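Local coordinates for protein oxaloacetate acetyl hydrolase (Cryphonectria parasitica, PDB 3LYE) that belongs to the phosphoenolpyruvate phosphomutase family of the TIM-barrel clan and is built around a parallel, helix-wrapped beta sheet, with four copies in the assembly, at residues G31-L36 against T57-G62; L49-A54 against R75-M80; M80-D85 against P89-D94; H111-G116 against S161-I166. All coordinates share one frame; numbering follows the deposited sequence.

Contact 1. Residues G31-L36 against T57-G62; sequences GVYDGL and TASRLG
Y33 presents the rim of its ring to S59, with CD1 3.4 Å from S59 CB and CE1 3.6 Å from S59 OG. The hydroxyl oxygen lies in the ring plane, so the serine meets the tyrosine at its edge. D34 adds a lighter touch through its CB, 3.9 Å from S59 OG. Y33 holds CG between its backbone N and its carbonyl carbon (chi1 65°), which folds the ring back beside the following residue. There D34 OD2 rests over one ring face, 3.6 Å above the plane and displaced toward the rim. The polar ends are satisfied outside the pair. S59 OG bonds to D34 OD1 of the second subunit, and the reciprocal bond joins D34 OD1 to the serine of that chain, so the contact is part of a subunit interface. D34 OD2 is held by S37 OG, which is also hydrogen-bonded to the backbone N of Y33. Farther out, T250, together with L251 and A254 of helix 251-268, packs against the tyrosine ring. D34 is the N-cap of helix 35-43, separated from strand 27-32 by two residues, and S59 lies on helix 53-61. The arrangement sets the turn after one strand against the helix that follows the next strand, at the C-terminal rim of the parallel sheet, as in beta/alpha barrels of the TIM type.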
loop_
_atom_site.group_PDB
_atom_site.type_symbol
_atom_site.label_atom_id
_atom_site.label_comp_id
_atom_site.label_asym_id
_atom_site.label_seq_id
_atom_site.Cartn_x
_atom_site.Cartn_y
_atom_site.Cartn_z
ATOM N N GLY A 31 -20.639 13.326 0.143
ATOM C CA GLY A 31 -19.755 12.301 0.668
ATOM C C GLY A 31 -19.477 11.242 -0.384
ATOM O O GLY A 31 -20.368 10.579 -0.857
ATOM N N VAL A 32 -18.210 11.106 -0.719
ATOM C CA VAL A 32 -17.671 10.172 -1.681
ATOM C C VAL A 32 -16.750 9.216 -0.939
ATOM O O VAL A 32 -16.222 9.540 0.107
ATOM C CB VAL A 32 -17.033 10.858 -2.889
ATOM C CG1 VAL A 32 -18.036 11.752 -3.599
ATOM C CG2 VAL A 32 -15.828 11.638 -2.484
ATOM N N TYR A 33 -16.498 8.064 -1.542
ATOM C CA TYR A 33 -15.723 7.055 -0.876
ATOM C C TYR A 33 -14.810 6.206 -1.733
ATOM O O TYR A 33 -14.105 5.333 -1.210
ATOM C CB TYR A 33 -16.712 6.076 -0.199
ATOM C CG TYR A 33 -17.579 5.296 -1.136
ATOM C CD1 TYR A 33 -17.155 4.078 -1.639
ATOM C CD2 TYR A 33 -18.818 5.771 -1.534
ATOM C CE1 TYR A 33 -17.931 3.359 -2.507
ATOM C CE2 TYR A 33 -19.616 5.043 -2.406
ATOM C CZ TYR A 33 -19.164 3.834 -2.902
ATOM O OH TYR A 33 -19.991 3.094 -3.725
ATOM N N ASP A 34 -14.792 6.466 -3.033
ATOM C CA ASP A 34 -13.979 5.708 -3.972
ATOM C C ASP A 34 -13.852 6.497 -5.251
ATOM O O ASP A 34 -14.359 7.643 -5.341
ATOM C CB ASP A 34 -14.519 4.297 -4.200
ATOM C CG ASP A 34 -15.721 4.243 -5.139
ATOM O OD1 ASP A 34 -15.921 3.170 -5.762
ATOM O OD2 ASP A 34 -16.465 5.252 -5.240
ATOM N N GLY A 35 -13.217 5.912 -6.250
ATOM C CA GLY A 35 -13.001 6.627 -7.480
ATOM C C GLY A 35 -14.259 6.874 -8.288
ATOM O O GLY A 35 -14.443 7.949 -8.832
ATOM N N LEU A 36 -15.153 5.896 -8.306
ATOM C CA LEU A 36 -16.382 6.037 -9.052
ATOM C C LEU A 36 -17.275 7.118 -8.454
ATOM O O LEU A 36 -17.774 7.987 -9.156
ATOM C CB LEU A 36 -17.105 4.711 -9.109
ATOM C CG LEU A 36 -18.400 4.723 -9.915
ATOM C CD1 LEU A 36 -18.148 5.038 -11.415
ATOM C CD2 LEU A 36 -19.170 3.456 -9.756
ATOM N N THR A 57 -13.835 2.910 4.749
ATOM C CA THR A 57 -13.712 1.637 5.429
ATOM C C THR A 57 -14.529 0.539 4.746
ATOM O O THR A 57 -14.039 -0.577 4.532
ATOM C CB THR A 57 -14.104 1.762 6.910
ATOM O OG1 THR A 57 -13.305 2.793 7.525
ATOM C CG2 THR A 57 -13.801 0.494 7.645
ATOM N N ALA A 58 -15.772 0.859 4.415
ATOM C CA ALA A 58 -16.613 -0.124 3.777
ATOM C C ALA A 58 -16.090 -0.525 2.417
ATOM O O ALA A 58 -16.097 -1.725 2.078
ATOM C CB ALA A 58 -18.013 0.433 3.630
ATOM N N SER A 59 -15.671 0.451 1.628
ATOM C CA SER A 59 -15.223 0.154 0.273
ATOM C C SER A 59 -13.822 -0.413 0.149
ATOM O O SER A 59 -13.625 -1.416 -0.540
ATOM C CB SER A 59 -15.401 1.412 -0.562
ATOM O OG SER A 59 -15.043 1.232 -1.929
ATOM N N ARG A 60 -12.861 0.232 0.793
ATOM C CA ARG A 60 -11.511 -0.263 0.713
ATOM C C ARG A 60 -11.221 -1.454 1.565
ATOM O O ARG A 60 -10.347 -2.269 1.214
ATOM C CB ARG A 60 -10.504 0.827 1.049
ATOM C CG ARG A 60 -10.407 1.817 -0.011
ATOM C CD ARG A 60 -9.297 2.829 0.278
ATOM N NE ARG A 60 -7.964 2.237 0.416
ATOM C CZ ARG A 60 -7.042 2.214 -0.547
ATOM N NH1 ARG A 60 -5.843 1.668 -0.344
ATOM N NH2 ARG A 60 -7.320 2.735 -1.725
ATOM N N LEU A 61 -11.923 -1.588 2.678
ATOM C CA LEU A 61 -11.662 -2.707 3.593
ATOM C C LEU A 61 -12.795 -3.683 3.820
ATOM O O LEU A 61 -12.579 -4.754 4.360
ATOM C CB LEU A 61 -11.210 -2.148 4.954
ATOM C CG LEU A 61 -9.982 -1.232 4.922
ATOM C CD1 LEU A 61 -9.654 -0.699 6.314
ATOM C CD2 LEU A 61 -8.809 -1.963 4.328
ATOM N N GLY A 62 -13.986 -3.329 3.381
ATOM C CA GLY A 62 -15.123 -4.197 3.593
ATOM C C GLY A 62 -15.455 -4.413 5.065
ATOM O O GLY A 62 -15.989 -5.465 5.442
#

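Contact 2. Residues L49-A54 against R75-M80; sequences LYMTGA and RDNADM
M51 of strand 49-51 reaches N77 and A78 of helix 71-82, an outward-facing strand residue meeting a surrounding helix in the beta/alpha fold of TIM-barrel enzymes. The methionine leaves the strand nearly straight, with CG anti to the backbone N (chi1 -175°) and SD continuing the extension (chi2 -171°). Only the last torsion bends, and chi3 of 87° turns CE off the line of the chain, leaving it 4.0 Å from A78 CB. Extension carries the sulfur to the helix backbone, 3.6 Å from N77 C, and to within 3.7 Å of A78 CB. N77 packs beside the sulfur as well: its side chain runs obliquely across that of M51, with CB 3.7 Å from SD. Its amide is committed elsewhere. ND2 is hydrogen-bonded to T56 OG1 and to Y33 O, which fixes the turn of the amide and ties helix 71-82 to helix 53-61 and to the turn after strand 27-32. T52 OG1 bonds to G55 N as the N-cap of helix 53-61. L91 of the neighbouring strand packs on both M51 and A78. At the closest point, M51 SD stands 3.3 Å from the backbone N of A78.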
loop_
_atom_site.group_PDB
_atom_site.type_symbol
_atom_site.label_atom_id
_atom_site.label_comp_id
_atom_site.label_asym_id
_atom_site.label_seq_id
_atom_site.Cartn_x
_atom_site.Cartn_y
_atom_site.Cartn_z
ATOM N N LEU A 49 -15.728 18.254 -2.528
ATOM C CA LEU A 49 -16.095 16.878 -2.221
ATOM C C LEU A 49 -15.723 16.575 -0.782
ATOM O O LEU A 49 -14.847 17.240 -0.219
ATOM C CB LEU A 49 -15.313 15.889 -3.094
ATOM C CG LEU A 49 -15.890 15.532 -4.470
ATOM C CD1 LEU A 49 -16.528 16.596 -5.274
ATOM C CD2 LEU A 49 -14.889 14.734 -5.300
ATOM N N TYR A 50 -16.369 15.569 -0.197
ATOM C CA TYR A 50 -16.076 15.149 1.159
ATOM C C TYR A 50 -15.772 13.632 1.132
ATOM O O TYR A 50 -16.587 12.825 0.641
ATOM C CB TYR A 50 -17.265 15.384 2.104
ATOM C CG TYR A 50 -17.173 14.722 3.459
ATOM C CD1 TYR A 50 -18.189 13.933 3.939
ATOM C CD2 TYR A 50 -16.075 14.920 4.267
ATOM C CE1 TYR A 50 -18.090 13.348 5.150
ATOM C CE2 TYR A 50 -15.961 14.311 5.454
ATOM C CZ TYR A 50 -16.992 13.560 5.921
ATOM O OH TYR A 50 -16.904 13.008 7.154
ATOM N N MET A 51 -14.611 13.215 1.608
ATOM C CA MET A 51 -14.287 11.803 1.670
ATOM C C MET A 51 -14.643 11.287 3.046
ATOM O O MET A 51 -14.061 11.669 4.065
ATOM C CB MET A 51 -12.819 11.528 1.459
ATOM C CG MET A 51 -12.501 10.026 1.397
ATOM S SD MET A 51 -10.742 9.657 1.401
ATOM C CE MET A 51 -10.413 9.588 3.164
ATOM N N THR A 52 -15.575 10.347 3.065
ATOM C CA THR A 52 -16.049 9.773 4.302
ATOM C C THR A 52 -15.176 8.669 4.851
ATOM O O THR A 52 -14.573 7.898 4.127
ATOM C CB THR A 52 -17.479 9.231 4.142
ATOM O OG1 THR A 52 -17.406 8.000 3.436
ATOM C CG2 THR A 52 -18.336 10.186 3.407
ATOM N N GLY A 53 -15.139 8.570 6.171
ATOM C CA GLY A 53 -14.387 7.524 6.844
ATOM C C GLY A 53 -15.137 6.191 6.767
ATOM O O GLY A 53 -14.547 5.144 6.507
ATOM N N ALA A 54 -16.442 6.210 7.022
ATOM C CA ALA A 54 -17.237 4.986 6.970
ATOM C C ALA A 54 -17.205 4.418 5.568
ATOM O O ALA A 54 -17.150 3.220 5.396
ATOM C CB ALA A 54 -18.677 5.237 7.401
ATOM N N ARG A 75 -5.197 8.100 4.030
ATOM C CA ARG A 75 -4.382 8.920 3.170
ATOM C C ARG A 75 -4.402 8.355 1.755
ATOM O O ARG A 75 -4.473 9.107 0.799
ATOM C CB ARG A 75 -2.940 8.990 3.677
ATOM C CG ARG A 75 -2.094 9.918 2.828
ATOM C CD ARG A 75 -0.683 9.533 2.615
ATOM N NE ARG A 75 -0.060 10.464 1.664
ATOM C CZ ARG A 75 1.176 10.353 1.190
ATOM N NH1 ARG A 75 1.672 11.221 0.297
ATOM N NH2 ARG A 75 1.931 9.361 1.620
ATOM N N ASP A 76 -4.320 7.040 1.607
ATOM C CA ASP A 76 -4.326 6.508 0.254
ATOM C C ASP A 76 -5.593 6.847 -0.491
ATOM O O ASP A 76 -5.555 7.202 -1.670
ATOM C CB ASP A 76 -4.105 5.002 0.261
ATOM C CG ASP A 76 -2.636 4.641 0.443
ATOM O OD1 ASP A 76 -2.335 3.434 0.427
ATOM O OD2 ASP A 76 -1.800 5.565 0.602
ATOM N N ASN A 77 -6.747 6.739 0.162
ATOM C CA ASN A 77 -7.992 7.049 -0.524
ATOM C C ASN A 77 -8.097 8.538 -0.810
ATOM O O ASN A 77 -8.555 8.929 -1.874
ATOM C CB ASN A 77 -9.175 6.539 0.290
ATOM C CG ASN A 77 -10.362 6.138 -0.560
ATOM O OD1 ASN A 77 -10.208 5.623 -1.664
ATOM N ND2 ASN A 77 -11.542 6.322 -0.025
ATOM N N ALA A 78 -7.672 9.372 0.119
ATOM C CA ALA A 78 -7.751 10.809 -0.078
ATOM C C ALA A 78 -6.797 11.287 -1.155
ATOM O O ALA A 78 -7.134 12.149 -1.924
ATOM C CB ALA A 78 -7.513 11.546 1.245
ATOM N N ASP A 79 -5.605 10.731 -1.193
ATOM C CA ASP A 79 -4.590 11.082 -2.183
ATOM C C ASP A 79 -5.156 10.732 -3.578
ATOM O O ASP A 79 -5.051 11.484 -4.543
ATOM C CB ASP A 79 -3.334 10.287 -1.848
ATOM C CG ASP A 79 -2.285 10.424 -2.858
ATOM O OD1 ASP A 79 -2.156 9.557 -3.746
ATOM O OD2 ASP A 79 -1.601 11.411 -2.806
ATOM N N MET A 80 -5.787 9.570 -3.671
ATOM C CA MET A 80 -6.375 9.162 -4.920
ATOM C C MET A 80 -7.497 10.124 -5.342
ATOM O O MET A 80 -7.512 10.640 -6.465
ATOM C CB MET A 80 -6.903 7.716 -4.829
ATOM C CG MET A 80 -7.516 7.190 -6.115
ATOM S SD MET A 80 -9.307 7.552 -6.312
ATOM C CE MET A 80 -10.025 6.566 -4.987
#

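Contact 3. Residues M80-D85 against P89-D94; sequences MIANLD and PPLIAD. With CA (calcium ion), chain B.
A single water spans the two backbones of this contact, donating a proton to A82 O at the end of helix 71-82 and another to P89 O in the loop before strand 91-94, each bond 2.8 Å long. Elsewhere the two segments meet through apolar side chains, with L91 at the centre. Its CG stands anti to the backbone N (chi1 -178°), which sends both methyls toward the helix; CD1 meets I81, while CD2 lies between I81 and A82. CD1 comes within 3.9 Å of I81 CG2, and CD2 lies equally far, 3.9 Å, from A82 CB. The isoleucine and leucine chains cross at about a right angle, so that I81 offers its CG2 branch to the leucine fork.

At the other end of the strand D94 binds a calcium ion, through one oxygen alone: OD2 is 2.5 Å from the metal, whereas OD1 stays 3.6 Å from it. Water 2, itself a calcium ligand, lies 2.7 Å from D94 OD1. Five waters and D96 share the coordination shell with D94, making the site mostly hydrated. L91 and D94 thus lie at the two ends of strand 91-94.

I81 also packs on A38 of helix 35-43 and on M51, while L91 touches L49 and M51 of strand 49-51. Strand 91-94 runs between strands 49-51 and 119-122 in the parallel sheet, and helix 12-22 lends L16 to P90 and I92.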
loop_
_atom_site.group_PDB
_atom_site.type_symbol
_atom_site.label_atom_id
_atom_site.label_comp_id
_atom_site.label_asym_id
_atom_site.label_seq_id
_atom_site.Cartn_x
_atom_site.Cartn_y
_atom_site.Cartn_z
ATOM N N MET A 80 -5.787 9.570 -3.671
ATOM C CA MET A 80 -6.375 9.162 -4.920
ATOM C C MET A 80 -7.497 10.124 -5.342
ATOM O O MET A 80 -7.512 10.640 -6.465
ATOM C CB MET A 80 -6.903 7.716 -4.829
ATOM C CG MET A 80 -7.516 7.190 -6.115
ATOM S SD MET A 80 -9.307 7.552 -6.312
ATOM C CE MET A 80 -10.025 6.566 -4.987
ATOM N N ILE A 81 -8.427 10.384 -4.440
ATOM C CA ILE A 81 -9.563 11.218 -4.798
ATOM C C ILE A 81 -9.229 12.654 -5.098
ATOM O O ILE A 81 -9.705 13.211 -6.085
ATOM C CB ILE A 81 -10.644 11.140 -3.679
ATOM C CG1 ILE A 81 -11.260 9.741 -3.616
ATOM C CG2 ILE A 81 -11.725 12.207 -3.890
ATOM C CD1 ILE A 81 -12.008 9.456 -2.346
ATOM N N ALA A 82 -8.407 13.270 -4.263
ATOM C CA ALA A 82 -8.097 14.669 -4.457
ATOM C C ALA A 82 -7.384 15.000 -5.720
ATOM O O ALA A 82 -7.509 16.119 -6.212
ATOM C CB ALA A 82 -7.229 15.147 -3.283
ATOM N N ASN A 83 -6.676 14.022 -6.271
ATOM C CA ASN A 83 -5.852 14.239 -7.449
ATOM C C ASN A 83 -6.319 13.684 -8.767
ATOM O O ASN A 83 -5.584 13.708 -9.749
ATOM C CB ASN A 83 -4.409 13.822 -7.095
ATOM C CG ASN A 83 -3.897 14.561 -5.874
ATOM O OD1 ASN A 83 -3.763 13.995 -4.738
ATOM N ND2 ASN A 83 -3.680 15.840 -6.049
ATOM N N LEU A 84 -7.540 13.196 -8.780
ATOM C CA LEU A 84 -8.121 12.669 -10.012
ATOM C C LEU A 84 -7.996 13.755 -11.092
ATOM O O LEU A 84 -7.723 13.445 -12.248
ATOM C CB LEU A 84 -9.541 12.192 -9.800
ATOM C CG LEU A 84 -9.673 10.969 -8.916
ATOM C CD1 LEU A 84 -11.132 10.668 -8.662
ATOM C CD2 LEU A 84 -8.932 9.773 -9.526
ATOM N N ASP A 85 -8.246 15.004 -10.704
ATOM C CA ASP A 85 -8.093 16.131 -11.584
ATOM C C ASP A 85 -7.170 17.106 -10.812
ATOM O O ASP A 85 -7.564 17.656 -9.791
ATOM C CB ASP A 85 -9.433 16.760 -11.928
ATOM C CG ASP A 85 -9.295 18.027 -12.762
ATOM O OD1 ASP A 85 -10.354 18.615 -13.078
ATOM O OD2 ASP A 85 -8.158 18.433 -13.106
ATOM N N PRO A 89 -11.955 20.113 -8.005
ATOM C CA PRO A 89 -12.501 20.610 -6.749
ATOM C C PRO A 89 -11.788 20.173 -5.501
ATOM O O PRO A 89 -11.260 19.075 -5.465
ATOM C CB PRO A 89 -13.923 20.051 -6.743
ATOM C CG PRO A 89 -13.892 18.849 -7.556
ATOM C CD PRO A 89 -12.823 19.093 -8.619
ATOM N N PRO A 90 -11.759 21.056 -4.483
ATOM C CA PRO A 90 -11.117 20.695 -3.236
ATOM C C PRO A 90 -11.814 19.520 -2.540
ATOM O O PRO A 90 -13.032 19.319 -2.647
ATOM C CB PRO A 90 -11.288 21.967 -2.359
ATOM C CG PRO A 90 -12.318 22.742 -2.998
ATOM C CD PRO A 90 -12.275 22.437 -4.458
ATOM N N LEU A 91 -11.011 18.772 -1.798
ATOM C CA LEU A 91 -11.451 17.654 -1.029
ATOM C C LEU A 91 -11.290 17.858 0.497
ATOM O O LEU A 91 -10.201 18.212 0.956
ATOM C CB LEU A 91 -10.595 16.388 -1.364
ATOM C CG LEU A 91 -11.043 15.115 -0.616
ATOM C CD1 LEU A 91 -12.455 14.665 -0.990
ATOM C CD2 LEU A 91 -10.008 13.997 -0.807
ATOM N N ILE A 92 -12.398 17.736 1.230
ATOM C CA ILE A 92 -12.373 17.752 2.680
ATOM C C ILE A 92 -12.392 16.250 3.040
ATOM O O ILE A 92 -13.237 15.515 2.493
ATOM C CB ILE A 92 -13.570 18.433 3.314
ATOM C CG1 ILE A 92 -13.522 19.924 2.992
ATOM C CG2 ILE A 92 -13.568 18.201 4.840
ATOM C CD1 ILE A 92 -14.757 20.684 3.417
ATOM N N ALA A 93 -11.507 15.785 3.925
ATOM C CA ALA A 93 -11.475 14.397 4.316
ATOM C C ALA A 93 -11.566 14.212 5.809
ATOM O O ALA A 93 -11.084 15.027 6.580
ATOM C CB ALA A 93 -10.192 13.741 3.844
ATOM N N ASP A 94 -12.253 13.151 6.208
ATOM C CA ASP A 94 -12.312 12.792 7.603
ATOM C C ASP A 94 -10.888 12.430 8.040
ATOM O O ASP A 94 -10.163 11.791 7.256
ATOM C CB ASP A 94 -13.172 11.511 7.693
ATOM C CG ASP A 94 -13.479 11.036 9.098
ATOM O OD1 ASP A 94 -12.982 11.622 10.083
ATOM O OD2 ASP A 94 -14.264 10.044 9.188
HETATM CA CA CA B . -14.897 8.859 11.292
HETATM O O HOH W 1 -8.605 18.356 -5.009
HETATM O O HOH W 2 -14.877 11.143 11.920
HETATM O O HOH W 3 -14.948 8.780 13.755
HETATM O O HOH W 4 -14.616 6.906 10.065
HETATM O O HOH W 5 -16.670 7.348 12.281
HETATM O O HOH W 6 -16.465 9.583 10.297
#

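Contact 4. Residues H111-G116 against S161-I166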
loop_
_atom_site.group_PDB
_atom_site.type_symbol
_atom_site.label_atom_id
_atom_site.label_comp_id
_atom_site.label_asym_id
_atom_site.label_seq_id
_atom_site.Cartn_x
_atom_site.Cartn_y
_atom_site.Cartn_z
ATOM N N HIS A 111 0.684 14.454 5.884
ATOM C CA HIS A 111 0.409 13.567 4.754
ATOM C C HIS A 111 -0.792 14.044 3.924
ATOM O O HIS A 111 -0.770 14.009 2.702
ATOM C CB HIS A 111 0.244 12.130 5.232
ATOM C CG HIS A 111 1.545 11.483 5.584
ATOM N ND1 HIS A 111 1.889 10.226 5.160
ATOM C CD2 HIS A 111 2.597 11.930 6.307
ATOM C CE1 HIS A 111 3.102 9.929 5.586
ATOM N NE2 HIS A 111 3.569 10.958 6.259
ATOM N N TYR A 112 -1.825 14.514 4.606
ATOM C CA TYR A 112 -3.002 15.029 3.917
ATOM C C TYR A 112 -2.573 16.261 3.104
ATOM O O TYR A 112 -2.938 16.415 1.931
ATOM C CB TYR A 112 -4.132 15.374 4.880
ATOM C CG TYR A 112 -5.042 14.228 5.272
ATOM C CD1 TYR A 112 -4.592 12.898 5.295
ATOM C CD2 TYR A 112 -6.332 14.491 5.666
ATOM C CE1 TYR A 112 -5.439 11.882 5.693
ATOM C CE2 TYR A 112 -7.174 13.491 6.059
ATOM C CZ TYR A 112 -6.724 12.175 6.059
ATOM O OH TYR A 112 -7.580 11.168 6.471
ATOM N N ILE A 113 -1.826 17.158 3.725
ATOM C CA ILE A 113 -1.374 18.350 3.021
ATOM C C ILE A 113 -0.559 18.003 1.769
ATOM O O ILE A 113 -0.797 18.553 0.688
ATOM C CB ILE A 113 -0.576 19.272 3.974
ATOM C CG1 ILE A 113 -1.561 19.994 4.910
ATOM C CG2 ILE A 113 0.274 20.316 3.243
ATOM C CD1 ILE A 113 -0.902 20.716 6.057
ATOM N N ARG A 114 0.416 17.117 1.939
ATOM C CA ARG A 114 1.282 16.653 0.850
ATOM C C ARG A 114 0.483 16.031 -0.283
ATOM O O ARG A 114 0.871 16.125 -1.454
ATOM C CB ARG A 114 2.274 15.558 1.365
ATOM C CG ARG A 114 3.403 16.145 2.108
ATOM C CD ARG A 114 4.207 15.155 2.923
ATOM N NE ARG A 114 4.457 13.901 2.265
ATOM C CZ ARG A 114 4.914 12.822 2.871
ATOM N NH1 ARG A 114 5.053 11.705 2.162
ATOM N NH2 ARG A 114 5.251 12.867 4.154
ATOM N N SER A 115 -0.599 15.362 0.095
ATOM C CA SER A 115 -1.471 14.681 -0.856
ATOM C C SER A 115 -2.516 15.574 -1.507
ATOM O O SER A 115 -3.414 15.091 -2.176
ATOM C CB SER A 115 -2.166 13.495 -0.190
ATOM O OG SER A 115 -1.262 12.431 0.059
ATOM N N GLY A 116 -2.421 16.879 -1.309
ATOM C CA GLY A 116 -3.346 17.812 -1.925
ATOM C C GLY A 116 -4.712 17.911 -1.299
ATOM O O GLY A 116 -5.599 18.507 -1.894
ATOM N N SER A 161 0.774 26.037 4.816
ATOM C CA SER A 161 -0.379 25.596 4.064
ATOM C C SER A 161 -1.681 26.298 4.403
ATOM O O SER A 161 -1.879 26.724 5.528
ATOM C CB SER A 161 -0.555 24.099 4.350
ATOM O OG SER A 161 -1.746 23.558 3.831
ATOM N N ASP A 162 -2.554 26.397 3.411
ATOM C CA ASP A 162 -3.865 26.991 3.555
ATOM C C ASP A 162 -4.893 25.952 4.038
ATOM O O ASP A 162 -6.062 26.260 4.142
ATOM C CB ASP A 162 -4.352 27.552 2.233
ATOM C CG ASP A 162 -3.845 28.944 1.961
ATOM O OD1 ASP A 162 -4.018 29.388 0.834
ATOM O OD2 ASP A 162 -3.310 29.599 2.860
ATOM N N PHE A 163 -4.419 24.743 4.344
ATOM C CA PHE A 163 -5.267 23.625 4.820
ATOM C C PHE A 163 -6.330 24.129 5.803
ATOM O O PHE A 163 -6.002 24.802 6.767
ATOM C CB PHE A 163 -4.364 22.591 5.501
ATOM C CG PHE A 163 -5.006 21.251 5.777
ATOM C CD1 PHE A 163 -5.339 20.895 7.078
ATOM C CD2 PHE A 163 -5.199 20.332 4.773
ATOM C CE1 PHE A 163 -5.867 19.661 7.363
ATOM C CE2 PHE A 163 -5.702 19.087 5.076
ATOM C CZ PHE A 163 -6.008 18.762 6.357
ATOM N N VAL A 164 -7.562 23.661 5.607
ATOM C CA VAL A 164 -8.671 24.065 6.463
ATOM C C VAL A 164 -8.925 22.992 7.513
ATOM O O VAL A 164 -9.385 21.880 7.188
ATOM C CB VAL A 164 -9.911 24.301 5.601
ATOM C CG1 VAL A 164 -11.145 24.593 6.455
ATOM C CG2 VAL A 164 -9.633 25.423 4.611
ATOM N N LEU A 165 -8.605 23.321 8.762
ATOM C CA LEU A 165 -8.785 22.403 9.847
ATOM C C LEU A 165 -10.135 22.621 10.492
ATOM O O LEU A 165 -10.436 23.721 10.968
ATOM C CB LEU A 165 -7.669 22.562 10.890
ATOM C CG LEU A 165 -7.814 21.544 12.052
ATOM C CD1 LEU A 165 -7.485 20.096 11.585
ATOM C CD2 LEU A 165 -6.941 21.960 13.204
ATOM N N ILE A 166 -10.951 21.578 10.491
ATOM C CA ILE A 166 -12.270 21.589 11.075
ATOM C C ILE A 166 -12.217 20.851 12.382
ATOM O O ILE A 166 -11.829 19.678 12.454
ATOM C CB ILE A 166 -13.295 20.902 10.140
ATOM C CG1 ILE A 166 -13.380 21.620 8.795
ATOM C CG2 ILE A 166 -14.678 20.776 10.828
ATOM C CD1 ILE A 166 -13.435 20.644 7.591
#
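I113 and F163 are brought together by two torsions. In the phenylalanine CG is anti to the backbone N (chi1 -167°), which throws the ring toward the helix; in the isoleucine CG1 is anti to the carbonyl carbon (chi1 -75°), and the chain runs on extended to CD1. Their closest approach is 3.7 Å, between I113 CG1 and F163 CD2, the two side chains running at an oblique angle to each other. Y112 reaches the neighbouring ring atom with its CB, 4.0 Å from F163 CE2, and its own ring meets F163 CZ at the edge, near its plane. S161 takes the outer end of the isoleucine: its OG is 3.7 Å from I113 CD1. That hydroxyl oxygen also accepts from F163 N at 3.0 Å, with an N-H...O angle of 157°, closing an ST turn that sets the serine beside the phenylalanine.

One side belongs to helix 102-114 and the other to the turn leading into strand 164-169, so the contact joins the end of a barrel helix to the turn before a nearby strand of the parallel sheet. The helix finishes in a Schellman motif, with G116 at positive phi and bonds from G116 N to I113 O and from V117 N to Y112 O. The loop before the strand is gripped by R17, which bonds to D162 O and F163 O.

The phenol end of Y112 turns away from F163, and its OH is hydrogen-bonded to the backbone O of D94.

In the fold
All four contacts reach one parallel sheet. Contacts 1 and 2 lie with centres about 8 Å apart, and strands 27-32 and 49-51 are joined by V32 N to Y50 O at 2.7 Å. Contacts 2 and 3, centres about 7 Å apart, share M80 and are linked by M51 N to I92 O at 2.8 Å. Contact 4 attaches to contact 2 through R75 NE and S115 OG, 2.8 Å apart, but its centre is about 20 Å from that of contact 1. The calcium ion bound by D94 in contact 3 is about 9 Å from the side chains of M51 and Y112 and about 12 Å from that of Y33.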